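Local coordinates for HTH-type transcriptional repressor PhnF (Mycobacterium smegmatis, PDB 3F8M), which represses the phnDCE operon, which serves phosphate uptake, when phosphate is available in the cell, acting as a DNA-binding transcription factor, at residues P205-L209 against G230-F235. Residues are numbered along the deposited sequence; the frame is centred on the assembly and turned at random.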
loop_
_atom_site.group_PDB
_atom_site.type_symbol
_atom_site.label_atom_id
_atom_site.label_comp_id
_atom_site.label_asym_id
_atom_site.label_seq_id
_atom_site.Cartn_x
_atom_site.Cartn_y
_atom_site.Cartn_z
ATOM N N PRO A 205 8.285 7.903 -7.749
ATOM C CA PRO A 205 7.724 7.254 -6.564
ATOM C C PRO A 205 7.437 5.751 -6.807
ATOM O O PRO A 205 6.843 5.401 -7.852
ATOM C CB PRO A 205 6.435 8.028 -6.303
ATOM C CG PRO A 205 6.681 9.348 -6.979
ATOM C CD PRO A 205 7.471 9.054 -8.184
ATOM N N MET A 206 7.913 4.918 -5.872
ATOM C CA MET A 206 7.734 3.441 -5.891
ATOM C C MET A 206 7.002 2.917 -4.663
ATOM O O MET A 206 7.060 3.511 -3.592
ATOM C CB MET A 206 9.101 2.714 -5.924
ATOM C CG MET A 206 10.213 3.361 -6.731
ATOM S SD MET A 206 9.867 3.358 -8.485
ATOM C CE MET A 206 9.661 1.704 -8.853
ATOM N N PHE A 207 6.326 1.778 -4.815
ATOM C CA PHE A 207 5.865 0.954 -3.734
ATOM C C PHE A 207 7.005 -0.074 -3.508
ATOM O O PHE A 207 7.588 -0.546 -4.478
ATOM C CB PHE A 207 4.695 0.118 -4.166
ATOM C CG PHE A 207 3.343 0.789 -4.061
ATOM C CD1 PHE A 207 2.751 1.016 -2.812
ATOM C CD2 PHE A 207 2.627 1.066 -5.220
ATOM C CE1 PHE A 207 1.471 1.586 -2.718
ATOM C CE2 PHE A 207 1.331 1.645 -5.134
ATOM C CZ PHE A 207 0.783 1.891 -3.886
ATOM N N LEU A 208 7.269 -0.388 -2.245
ATOM C CA LEU A 208 8.248 -1.426 -1.864
ATOM C C LEU A 208 7.537 -2.377 -0.927
ATOM O O LEU A 208 7.180 -2.013 0.209
ATOM C CB LEU A 208 9.507 -0.773 -1.224
ATOM C CG LEU A 208 10.448 -1.861 -0.655
ATOM C CD1 LEU A 208 10.949 -2.726 -1.784
ATOM C CD2 LEU A 208 11.591 -1.306 0.207
ATOM N N LEU A 209 7.214 -3.563 -1.432
ATOM C CA LEU A 209 6.583 -4.596 -0.633
ATOM C C LEU A 209 7.585 -5.656 -0.266
ATOM O O LEU A 209 8.372 -6.059 -1.101
ATOM C CB LEU A 209 5.460 -5.292 -1.397
ATOM C CG LEU A 209 4.179 -4.489 -1.274
ATOM C CD1 LEU A 209 4.300 -3.322 -2.211
ATOM C CD2 LEU A 209 2.991 -5.336 -1.583
ATOM N N GLY A 230 4.891 3.577 -8.738
ATOM C CA GLY A 230 3.592 4.039 -8.167
ATOM C C GLY A 230 2.602 4.413 -9.276
ATOM O O GLY A 230 1.401 4.185 -9.131
ATOM N N ASP A 231 3.117 4.918 -10.391
ATOM C CA ASP A 231 2.280 5.351 -11.543
ATOM C C ASP A 231 1.721 4.189 -12.380
ATOM O O ASP A 231 0.889 4.401 -13.282
ATOM C CB ASP A 231 2.991 6.419 -12.401
ATOM C CG ASP A 231 4.294 5.941 -13.036
ATOM O OD1 ASP A 231 4.662 4.725 -12.948
ATOM O OD2 ASP A 231 4.989 6.810 -13.599
ATOM N N ARG A 232 2.097 2.949 -12.046
ATOM C CA ARG A 232 1.595 1.819 -12.813
ATOM C C ARG A 232 0.887 0.785 -11.950
ATOM O O ARG A 232 0.413 -0.261 -12.442
ATOM C CB ARG A 232 2.731 1.199 -13.675
ATOM C CG ARG A 232 2.979 2.000 -14.982
ATOM C CD ARG A 232 4.415 1.982 -15.505
ATOM N NE ARG A 232 4.664 3.043 -16.499
ATOM C CZ ARG A 232 5.789 3.192 -17.208
ATOM N NH1 ARG A 232 6.826 2.329 -17.086
ATOM N NH2 ARG A 232 5.881 4.213 -18.077
ATOM N N MET A 233 0.763 1.059 -10.656
ATOM C CA MET A 233 0.225 0.036 -9.804
ATOM C C MET A 233 -0.653 0.597 -8.709
ATOM O O MET A 233 -0.306 1.623 -8.101
ATOM C CB MET A 233 1.398 -0.776 -9.220
ATOM C CG MET A 233 1.015 -1.778 -8.141
ATOM S SD MET A 233 0.096 -3.184 -8.825
ATOM C CE MET A 233 1.019 -3.458 -10.350
ATOM N N THR A 234 -1.771 -0.071 -8.463
ATOM C CA THR A 234 -2.627 0.182 -7.304
ATOM C C THR A 234 -2.819 -1.111 -6.571
ATOM O O THR A 234 -3.054 -2.129 -7.202
ATOM C CB THR A 234 -4.018 0.696 -7.735
ATOM O OG1 THR A 234 -3.850 1.926 -8.424
ATOM C CG2 THR A 234 -4.891 0.912 -6.561
ATOM N N PHE A 235 -2.745 -1.089 -5.242
ATOM C CA PHE A 235 -3.119 -2.252 -4.457
ATOM C C PHE A 235 -4.473 -2.086 -3.818
ATOM O O PHE A 235 -4.815 -0.996 -3.385
ATOM C CB PHE A 235 -2.065 -2.529 -3.396
ATOM C CG PHE A 235 -0.780 -3.019 -3.966
ATOM C CD1 PHE A 235 -0.677 -4.328 -4.437
ATOM C CD2 PHE A 235 0.297 -2.181 -4.079
ATOM C CE1 PHE A 235 0.489 -4.780 -4.984
ATOM C CE2 PHE A 235 1.470 -2.627 -4.643
ATOM C CZ PHE A 235 1.566 -3.929 -5.087
HETATM O O HOH W 1 5.460 6.669 -9.776
#
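The carbonyl oxygen of Pro-205 takes two donors: the backbone N of Gly-230, 2.8 Å from Pro-205 O with an N-H...O angle of 159°, and a water 2.7 Å from the same oxygen. That water also accepts a weak bond from Asp-231 N, adding a weaker, water-mediated link between Asp-231 and Pro-205. Beyond this bond the two segments diverge, at 47° between strand directions, and the side chains of Phe-207, Leu-209, Met-233 and Phe-235 pack between them. In this UTRA domain, strand 206-209 belongs to the large antiparallel sheet, beside strands 180-188 and 220-229, whereas 233-235 has left that sheet to run parallel to strand 80-83 and to pair with a strand of the second subunit. Phe-235 presents its edge to the face of Phe-207 in a T-shaped pair, with planes at 82° and ring centres 5.1 Å apart. Phe-235 CD2 sits over the middle of that face, while the rim of Phe-207 meets a backbone carbonyl, CE2 lying 3.4 Å from Met-233 O. With CG anti to the carbonyl carbon, the Phe-235 ring swings in between Leu-209 CD2 and Met-233 SD, each offset toward its rim. Leu-209 CD1 reaches Phe-235 CE2 at 3.8 Å.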